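Local atomic coordinates of phosphotriesterase homology protein (Escherichia coli, PDB entry 1BF6), a protein that hydrolyses phosphorylated glyceryl acetates and aromatic acetates and propionates, using two zinc ions held in each subunit. Residues F88-A93 / L135-V139; R95-A101 / K138-A142; Q206-I210 / R221-L225. One frame throughout, in Å; residues are numbered along the deposited sequence.

Interaction 1 of 3, residues F88-A93 / L135-V139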
loop_
_atom_site.group_PDB
_atom_site.type_symbol
_atom_site.label_atom_id
_atom_site.label_comp_id
_atom_site.label_asym_id
_atom_site.label_seq_id
_atom_site.Cartn_x
_atom_site.Cartn_y
_atom_site.Cartn_z
ATOM N N PHE A 88 15.289 5.808 -6.917
ATOM C CA PHE A 88 15.379 5.132 -8.222
ATOM C C PHE A 88 16.779 4.649 -8.616
ATOM O O PHE A 88 17.772 5.341 -8.368
ATOM C CB PHE A 88 14.942 6.061 -9.368
ATOM C CG PHE A 88 13.469 6.374 -9.420
ATOM C CD1 PHE A 88 12.505 5.443 -9.012
ATOM C CD2 PHE A 88 13.045 7.605 -9.933
ATOM C CE1 PHE A 88 11.137 5.741 -9.121
ATOM C CE2 PHE A 88 11.689 7.913 -10.045
ATOM C CZ PHE A 88 10.728 6.978 -9.637
ATOM N N PRO A 89 16.876 3.443 -9.206
ATOM C CA PRO A 89 18.193 2.953 -9.637
ATOM C C PRO A 89 18.526 3.847 -10.851
ATOM O O PRO A 89 17.636 4.519 -11.396
ATOM C CB PRO A 89 17.898 1.526 -10.113
ATOM C CG PRO A 89 16.688 1.133 -9.327
ATOM C CD PRO A 89 15.855 2.382 -9.313
ATOM N N GLU A 90 19.789 3.864 -11.268
ATOM C CA GLU A 90 20.223 4.677 -12.411
ATOM C C GLU A 90 19.440 4.391 -13.692
ATOM O O GLU A 90 19.107 5.308 -14.441
ATOM C CB GLU A 90 21.715 4.437 -12.697
ATOM C CG GLU A 90 22.656 4.704 -11.513
ATOM C CD GLU A 90 22.775 6.183 -11.153
ATOM O OE1 GLU A 90 22.224 7.035 -11.894
ATOM O OE2 GLU A 90 23.436 6.494 -10.129
ATOM N N HIS A 91 19.131 3.117 -13.917
ATOM C CA HIS A 91 18.424 2.692 -15.126
ATOM C C HIS A 91 17.003 3.204 -15.363
ATOM O O HIS A 91 16.445 3.005 -16.448
ATOM C CB HIS A 91 18.520 1.171 -15.312
ATOM C CG HIS A 91 17.749 0.365 -14.308
ATOM N ND1 HIS A 91 18.364 -0.441 -13.375
ATOM C CD2 HIS A 91 16.417 0.151 -14.166
ATOM C CE1 HIS A 91 17.450 -1.127 -12.713
ATOM N NE2 HIS A 91 16.259 -0.786 -13.175
ATOM N N VAL A 92 16.394 3.838 -14.361
ATOM C CA VAL A 92 15.062 4.384 -14.584
ATOM C C VAL A 92 15.188 5.534 -15.599
ATOM O O VAL A 92 14.308 5.735 -16.439
ATOM C CB VAL A 92 14.398 4.868 -13.271
ATOM C CG1 VAL A 92 13.102 5.622 -13.576
ATOM C CG2 VAL A 92 14.123 3.670 -12.376
ATOM N N ALA A 93 16.306 6.254 -15.557
ATOM C CA ALA A 93 16.521 7.359 -16.489
ATOM C C ALA A 93 16.973 6.887 -17.877
ATOM O O ALA A 93 16.555 7.450 -18.884
ATOM C CB ALA A 93 17.536 8.353 -15.919
ATOM N N LEU A 135 11.340 11.851 -13.709
ATOM C CA LEU A 135 11.494 10.401 -13.619
ATOM C C LEU A 135 10.266 9.726 -13.011
ATOM O O LEU A 135 9.918 8.606 -13.377
ATOM C CB LEU A 135 12.749 10.021 -12.832
ATOM C CG LEU A 135 14.083 10.365 -13.506
ATOM C CD1 LEU A 135 15.228 9.906 -12.608
ATOM C CD2 LEU A 135 14.175 9.666 -14.859
ATOM N N GLU A 136 9.644 10.388 -12.041
ATOM C CA GLU A 136 8.430 9.850 -11.427
ATOM C C GLU A 136 7.297 9.855 -12.467
ATOM O O GLU A 136 6.536 8.891 -12.563
ATOM C CB GLU A 136 8.055 10.675 -10.200
ATOM C CG GLU A 136 8.911 10.322 -8.992
ATOM C CD GLU A 136 8.876 11.363 -7.894
ATOM O OE1 GLU A 136 8.190 12.395 -8.031
ATOM O OE2 GLU A 136 9.555 11.139 -6.876
ATOM N N GLU A 137 7.205 10.925 -13.255
ATOM C CA GLU A 137 6.191 11.013 -14.301
ATOM C C GLU A 137 6.337 9.827 -15.254
ATOM O O GLU A 137 5.353 9.167 -15.595
ATOM C CB GLU A 137 6.318 12.316 -15.088
ATOM C CG GLU A 137 5.341 12.381 -16.267
ATOM C CD GLU A 137 5.459 13.653 -17.076
ATOM O OE1 GLU A 137 6.590 14.165 -17.240
ATOM O OE2 GLU A 137 4.423 14.130 -17.569
ATOM N N LYS A 138 7.577 9.548 -15.651
ATOM C CA LYS A 138 7.897 8.444 -16.557
ATOM C C LYS A 138 7.473 7.109 -15.942
ATOM O O LYS A 138 6.919 6.243 -16.626
ATOM C CB LYS A 138 9.399 8.434 -16.831
ATOM C CG LYS A 138 9.893 7.415 -17.830
ATOM C CD LYS A 138 11.422 7.452 -17.827
ATOM C CE LYS A 138 12.036 6.729 -18.994
ATOM N NZ LYS A 138 13.523 6.915 -18.945
ATOM N N VAL A 139 7.744 6.934 -14.646
ATOM C CA VAL A 139 7.344 5.697 -13.977
ATOM C C VAL A 139 5.797 5.573 -13.956
ATOM O O VAL A 139 5.261 4.503 -14.212
ATOM C CB VAL A 139 7.958 5.595 -12.548
ATOM C CG1 VAL A 139 7.254 4.492 -11.730
ATOM C CG2 VAL A 139 9.458 5.253 -12.655
#
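F88, V92 and A93 pack against L135, K138 and V139 in a loop-to-helix contact on the periphery of a TIM-barrel hydrolase of the phosphotriesterase family. The loop that follows the barrel strand 75-80 turns here into the short helix 91-94 and lies against the first turns of helix 134-150. F88 reaches the helix with the far part of its ring: CZ touches CG2 of V139 at 3.7 Å, and CE2 lies 3.7 Å from CB of L135. With chi1 at -70° CG stands anti to the carbonyl carbon, which sends the ring toward the helix. CG1 of V92 covers one ring face toward the rim and also meets CG2 of V139 at 3.8 Å, so a flat aromatic and two branched valines pack together as an apolar patch. L135 serves the outer margin, where its CD2 rests 3.8 Å from CB of A93; so small a side chain lets the leucine come near the backbone. CG of E136 lies beside the ring, the side chains crossing at about a right angle, while the carboxylate accepts hydrogen bonds from S128, D85 and T133, so the buried acid is well supplied with donors. K138 reaches across with its chain extended: NZ hydrogen-bonds to O of R95, just past this segment, and donates to O of V92 at 2.9 Å, in the carbonyl plane, with a C=O...N angle of 149°.

Interaction 2 of 3, residues R95-A101 / K138-A142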
loop_
_atom_site.group_PDB
_atom_site.type_symbol
_atom_site.label_atom_id
_atom_site.label_comp_id
_atom_site.label_asym_id
_atom_site.label_seq_id
_atom_site.Cartn_x
_atom_site.Cartn_y
_atom_site.Cartn_z
ATOM N N ARG A 95 16.563 3.666 -19.276
ATOM C CA ARG A 95 15.645 2.777 -19.988
ATOM C C ARG A 95 14.489 3.629 -20.521
ATOM O O ARG A 95 14.260 4.749 -20.051
ATOM C CB ARG A 95 15.121 1.669 -19.068
ATOM C CG ARG A 95 16.165 0.625 -18.767
ATOM C CD ARG A 95 15.665 -0.436 -17.840
ATOM N NE ARG A 95 16.764 -1.278 -17.387
ATOM C CZ ARG A 95 16.638 -2.289 -16.535
ATOM N NH1 ARG A 95 15.447 -2.603 -16.034
ATOM N NH2 ARG A 95 17.711 -2.967 -16.154
ATOM N N SER A 96 13.817 3.144 -21.558
ATOM C CA SER A 96 12.686 3.879 -22.119
ATOM C C SER A 96 11.447 3.509 -21.307
ATOM O O SER A 96 11.410 2.451 -20.660
ATOM C CB SER A 96 12.451 3.463 -23.571
ATOM O OG SER A 96 11.945 2.132 -23.626
ATOM N N VAL A 97 10.427 4.357 -21.381
ATOM C CA VAL A 97 9.172 4.102 -20.679
ATOM C C VAL A 97 8.600 2.725 -21.074
ATOM O O VAL A 97 8.029 2.027 -20.239
ATOM C CB VAL A 97 8.157 5.262 -20.914
ATOM C CG1 VAL A 97 7.783 5.375 -22.388
ATOM C CG2 VAL A 97 6.915 5.079 -20.055
ATOM N N GLN A 98 8.822 2.307 -22.327
ATOM C CA GLN A 98 8.349 1.004 -22.812
ATOM C C GLN A 98 9.071 -0.148 -22.110
ATOM O O GLN A 98 8.470 -1.181 -21.797
ATOM C CB GLN A 98 8.554 0.863 -24.337
ATOM C CG GLN A 98 7.613 1.688 -25.196
ATOM C CD GLN A 98 8.062 3.125 -25.371
ATOM O OE1 GLN A 98 9.207 3.495 -25.064
ATOM N NE2 GLN A 98 7.155 3.952 -25.876
ATOM N N GLU A 99 10.373 0.005 -21.893
ATOM C CA GLU A 99 11.133 -1.039 -21.216
ATOM C C GLU A 99 10.664 -1.148 -19.757
ATOM O O GLU A 99 10.510 -2.257 -19.233
ATOM C CB GLU A 99 12.636 -0.757 -21.302
ATOM C CG GLU A 99 13.245 -1.047 -22.686
ATOM C CD GLU A 99 14.656 -0.506 -22.846
ATOM O OE1 GLU A 99 14.927 0.612 -22.379
ATOM O OE2 GLU A 99 15.495 -1.200 -23.457
ATOM N N LEU A 100 10.398 -0.003 -19.125
ATOM C CA LEU A 100 9.922 -0.000 -17.732
ATOM C C LEU A 100 8.569 -0.739 -17.657
ATOM O O LEU A 100 8.387 -1.622 -16.815
ATOM C CB LEU A 100 9.811 1.430 -17.187
ATOM C CG LEU A 100 11.127 2.229 -17.078
ATOM C CD1 LEU A 100 10.872 3.615 -16.522
ATOM C CD2 LEU A 100 12.163 1.479 -16.235
ATOM N N ALA A 101 7.664 -0.432 -18.593
ATOM C CA ALA A 101 6.350 -1.090 -18.656
ATOM C C ALA A 101 6.472 -2.594 -18.901
ATOM O O ALA A 101 5.770 -3.385 -18.278
ATOM C CB ALA A 101 5.480 -0.456 -19.728
ATOM N N LYS A 138 7.577 9.548 -15.651
ATOM C CA LYS A 138 7.897 8.444 -16.557
ATOM C C LYS A 138 7.473 7.109 -15.942
ATOM O O LYS A 138 6.919 6.243 -16.626
ATOM C CB LYS A 138 9.399 8.434 -16.831
ATOM C CG LYS A 138 9.893 7.415 -17.830
ATOM C CD LYS A 138 11.422 7.452 -17.827
ATOM C CE LYS A 138 12.036 6.729 -18.994
ATOM N NZ LYS A 138 13.523 6.915 -18.945
ATOM N N VAL A 139 7.744 6.934 -14.646
ATOM C CA VAL A 139 7.344 5.697 -13.977
ATOM C C VAL A 139 5.797 5.573 -13.956
ATOM O O VAL A 139 5.261 4.503 -14.212
ATOM C CB VAL A 139 7.958 5.595 -12.548
ATOM C CG1 VAL A 139 7.254 4.492 -11.730
ATOM C CG2 VAL A 139 9.458 5.253 -12.655
ATOM N N PHE A 140 5.098 6.666 -13.672
ATOM C CA PHE A 140 3.638 6.644 -13.668
ATOM C C PHE A 140 3.071 6.339 -15.070
ATOM O O PHE A 140 2.060 5.646 -15.202
ATOM C CB PHE A 140 3.078 7.951 -13.119
ATOM C CG PHE A 140 2.829 7.921 -11.630
ATOM C CD1 PHE A 140 3.892 7.928 -10.730
ATOM C CD2 PHE A 140 1.530 7.835 -11.128
ATOM C CE1 PHE A 140 3.671 7.843 -9.345
ATOM C CE2 PHE A 140 1.298 7.753 -9.744
ATOM C CZ PHE A 140 2.372 7.755 -8.852
ATOM N N ILE A 141 3.730 6.831 -16.120
ATOM C CA ILE A 141 3.261 6.541 -17.481
ATOM C C ILE A 141 3.466 5.053 -17.785
ATOM O O ILE A 141 2.587 4.398 -18.356
ATOM C CB ILE A 141 3.948 7.445 -18.534
ATOM C CG1 ILE A 141 3.500 8.883 -18.310
ATOM C CG2 ILE A 141 3.572 6.988 -19.959
ATOM C CD1 ILE A 141 4.329 9.926 -19.008
ATOM N N ALA A 142 4.605 4.507 -17.354
ATOM C CA ALA A 142 4.906 3.099 -17.542
ATOM C C ALA A 142 3.872 2.260 -16.789
ATOM O O ALA A 142 3.438 1.224 -17.278
ATOM C CB ALA A 142 6.309 2.783 -17.032
#
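V97 presses its CG2 methyl into a hollow on helix 138-142 bounded by K138, I141 and A142, one turn of the helix. The methyl lies 3.6 Å from O of K138 and 3.8 Å from CB of A142, with CG2 of I141 closing another side. Its chi1 of 63° places CG2 anti to the backbone N and leaves CG1 wedged between N and the carbonyl carbon. A branched residue suits this place because one methyl can enter the hollow while CB still meets the aliphatic part of K138.

A142 is the reciprocal feature. Its CB points at helix 97-101 and settles between V97 and L100, 3.7 Å from O of V97 and 3.8 Å from CB of L100. A101 then sets its own CB 3.6 Å from O of A142. With alanine on both sides, the CA atoms of A101 and A142 approach to 4.6 Å, and nothing bulky keeps the backbones apart at this end. Toward K138 the separation is bridged by longer side chains: those of L100 and K138 cross at about a right angle, CD1 of L100 against CG and CD of K138, and the same methyl comes loosely up to V139.

Beyond this leucine, K138 NZ donates to O of R95, nearly in line with the C=O bond; the modelled 2.5 Å is suspiciously short, its exact length doubtful. That carbonyl directly precedes S96, the N-cap residue. S96 and E99 form a capping box: E99 N donates to OG of S96, and S96 N to OE1 of E99. The short segments' axes pass 8.7 Å apart at a crossing angle of -54°, with small alanines where the backbones come nearest: helix-to-helix packing on the outside of a TIM barrel.

Interaction 3 of 3, residues Q206-I210 / R221-L225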
loop_
_atom_site.group_PDB
_atom_site.type_symbol
_atom_site.label_atom_id
_atom_site.label_comp_id
_atom_site.label_asym_id
_atom_site.label_seq_id
_atom_site.Cartn_x
_atom_site.Cartn_y
_atom_site.Cartn_z
ATOM N N GLN A 206 -6.455 5.769 0.751
ATOM C CA GLN A 206 -5.984 4.980 1.875
ATOM C C GLN A 206 -5.507 5.757 3.094
ATOM O O GLN A 206 -4.845 6.785 2.976
ATOM C CB GLN A 206 -4.875 4.042 1.430
ATOM C CG GLN A 206 -5.363 2.942 0.537
ATOM C CD GLN A 206 -4.256 2.117 -0.053
ATOM O OE1 GLN A 206 -3.064 2.276 0.283
ATOM N NE2 GLN A 206 -4.633 1.233 -0.963
ATOM N N PHE A 207 -5.962 5.295 4.260
ATOM C CA PHE A 207 -5.550 5.831 5.551
ATOM C C PHE A 207 -4.667 4.660 5.975
ATOM O O PHE A 207 -5.117 3.722 6.651
ATOM C CB PHE A 207 -6.750 6.002 6.504
ATOM C CG PHE A 207 -7.605 7.224 6.215
ATOM C CD1 PHE A 207 -8.173 7.430 4.950
ATOM C CD2 PHE A 207 -7.853 8.169 7.213
ATOM C CE1 PHE A 207 -8.967 8.560 4.689
ATOM C CE2 PHE A 207 -8.643 9.298 6.962
ATOM C CZ PHE A 207 -9.202 9.496 5.694
ATOM N N ASP A 208 -3.425 4.678 5.491
ATOM C CA ASP A 208 -2.467 3.592 5.739
ATOM C C ASP A 208 -1.251 3.910 6.613
ATOM O O ASP A 208 -0.282 3.142 6.611
ATOM C CB ASP A 208 -1.975 3.005 4.405
ATOM C CG ASP A 208 -1.471 4.072 3.442
ATOM O OD1 ASP A 208 -1.008 5.136 3.899
ATOM O OD2 ASP A 208 -1.578 3.857 2.212
ATOM N N THR A 209 -1.284 5.040 7.312
ATOM C CA THR A 209 -0.182 5.408 8.202
ATOM C C THR A 209 -0.685 5.405 9.661
ATOM O O THR A 209 -0.174 6.133 10.526
ATOM C CB THR A 209 0.435 6.775 7.832
ATOM O OG1 THR A 209 -0.562 7.803 7.882
ATOM C CG2 THR A 209 1.052 6.730 6.415
ATOM N N ILE A 210 -1.703 4.581 9.906
ATOM C CA ILE A 210 -2.298 4.439 11.232
ATOM C C ILE A 210 -1.213 4.050 12.232
ATOM O O ILE A 210 -0.442 3.125 11.979
ATOM C CB ILE A 210 -3.409 3.370 11.205
ATOM C CG1 ILE A 210 -4.641 3.929 10.480
ATOM C CG2 ILE A 210 -3.770 2.913 12.624
ATOM C CD1 ILE A 210 -5.587 2.851 9.954
ATOM N N ARG A 221 -7.084 11.147 12.192
ATOM C CA ARG A 221 -7.383 10.173 11.139
ATOM C C ARG A 221 -8.841 9.734 11.378
ATOM O O ARG A 221 -9.645 9.650 10.443
ATOM C CB ARG A 221 -6.458 8.942 11.228
ATOM C CG ARG A 221 -4.977 9.204 10.910
ATOM C CD ARG A 221 -4.186 7.903 10.862
ATOM N NE ARG A 221 -2.817 8.149 10.406
ATOM C CZ ARG A 221 -1.815 8.566 11.181
ATOM N NH1 ARG A 221 -1.997 8.768 12.483
ATOM N NH2 ARG A 221 -0.651 8.896 10.628
ATOM N N ILE A 222 -9.180 9.494 12.646
ATOM C CA ILE A 222 -10.536 9.087 13.019
ATOM C C ILE A 222 -11.550 10.168 12.627
ATOM O O ILE A 222 -12.599 9.850 12.059
ATOM C CB ILE A 222 -10.616 8.716 14.545
ATOM C CG1 ILE A 222 -10.011 7.322 14.753
ATOM C CG2 ILE A 222 -12.058 8.767 15.050
ATOM C CD1 ILE A 222 -9.778 6.950 16.208
ATOM N N ALA A 223 -11.208 11.437 12.862
ATOM C CA ALA A 223 -12.091 12.552 12.516
ATOM C C ALA A 223 -12.330 12.584 10.992
ATOM O O ALA A 223 -13.454 12.827 10.545
ATOM C CB ALA A 223 -11.505 13.860 12.991
ATOM N N MET A 224 -11.279 12.327 10.206
ATOM C CA MET A 224 -11.421 12.312 8.747
ATOM C C MET A 224 -12.268 11.122 8.320
ATOM O O MET A 224 -13.101 11.251 7.425
ATOM C CB MET A 224 -10.057 12.295 8.032
ATOM C CG MET A 224 -9.320 13.627 8.087
ATOM S SD MET A 224 -8.168 13.895 6.694
ATOM C CE MET A 224 -6.861 12.791 7.149
ATOM N N LEU A 225 -12.090 9.969 8.963
ATOM C CA LEU A 225 -12.908 8.811 8.606
ATOM C C LEU A 225 -14.391 9.117 8.856
ATOM O O LEU A 225 -15.248 8.735 8.063
ATOM C CB LEU A 225 -12.464 7.557 9.350
ATOM C CG LEU A 225 -11.134 6.973 8.872
ATOM C CD1 LEU A 225 -10.721 5.802 9.763
ATOM C CD2 LEU A 225 -11.254 6.523 7.403
#
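R221 sends its guanidinium across to T209, NH2 donating to the hydroxyl OG1 at 3.0 Å with an N-H...O angle of 152°; the hydroxyl sits at the edge of the guanidinium, near its plane. NE adds a weak bond to the same oxygen. The T209 carbonyl lies over a face of the group instead, where no N-H is aimed at it. More strongly, R221 forms salt bridges through NH1 with D218 and through NE with D187, and D187 also hydrogen-bonds to OG1 of T209. Two carboxylates thus face this buried guanidinium and probably stabilise its positive charge, and arginine suits the place because its several N-H groups can serve them and the threonine together. All this lies within a beta-alpha-beta unit of the TIM barrel, where helix 218-230 follows strand 204-207 and leads to strand 237-239. Beside the polar cluster the contact turns apolar. F207 points from the strand end at the helix, and CD2 of L225 stands over the centre of its ring, a CH-pi contact at 3.7 Å from the centroid. M224 meets the ring at its edge, CB being 3.5 Å from CE2. Next to F207, D208 turns away from the helix and its OD1 hydrogen-bonds to ND1 of the zinc ligand H185.

Interactions 1 and 2 are neighbours, their centres about 8 Å apart, and use one helix, 134-150: the loop and helix 91-94 lie on its first turns, helix 97-109 a little further along. K138 and V139 belong to both, and the lysine joins the two by bonding a carbonyl in each. Both are partly buried contacts near the periphery, chiefly apolar, with their cross-segment hydrogen bonds made to backbone oxygens. Interaction 3 lies on the opposite side of the chain's centre, about 30 and 32 Å from interactions 1 and 2, centre to centre, and is wholly buried. There a strand end and the loop after it meet a helix nearer the zinc ions, and a buried arginine is paired with carboxylates beside an aromatic packing surface.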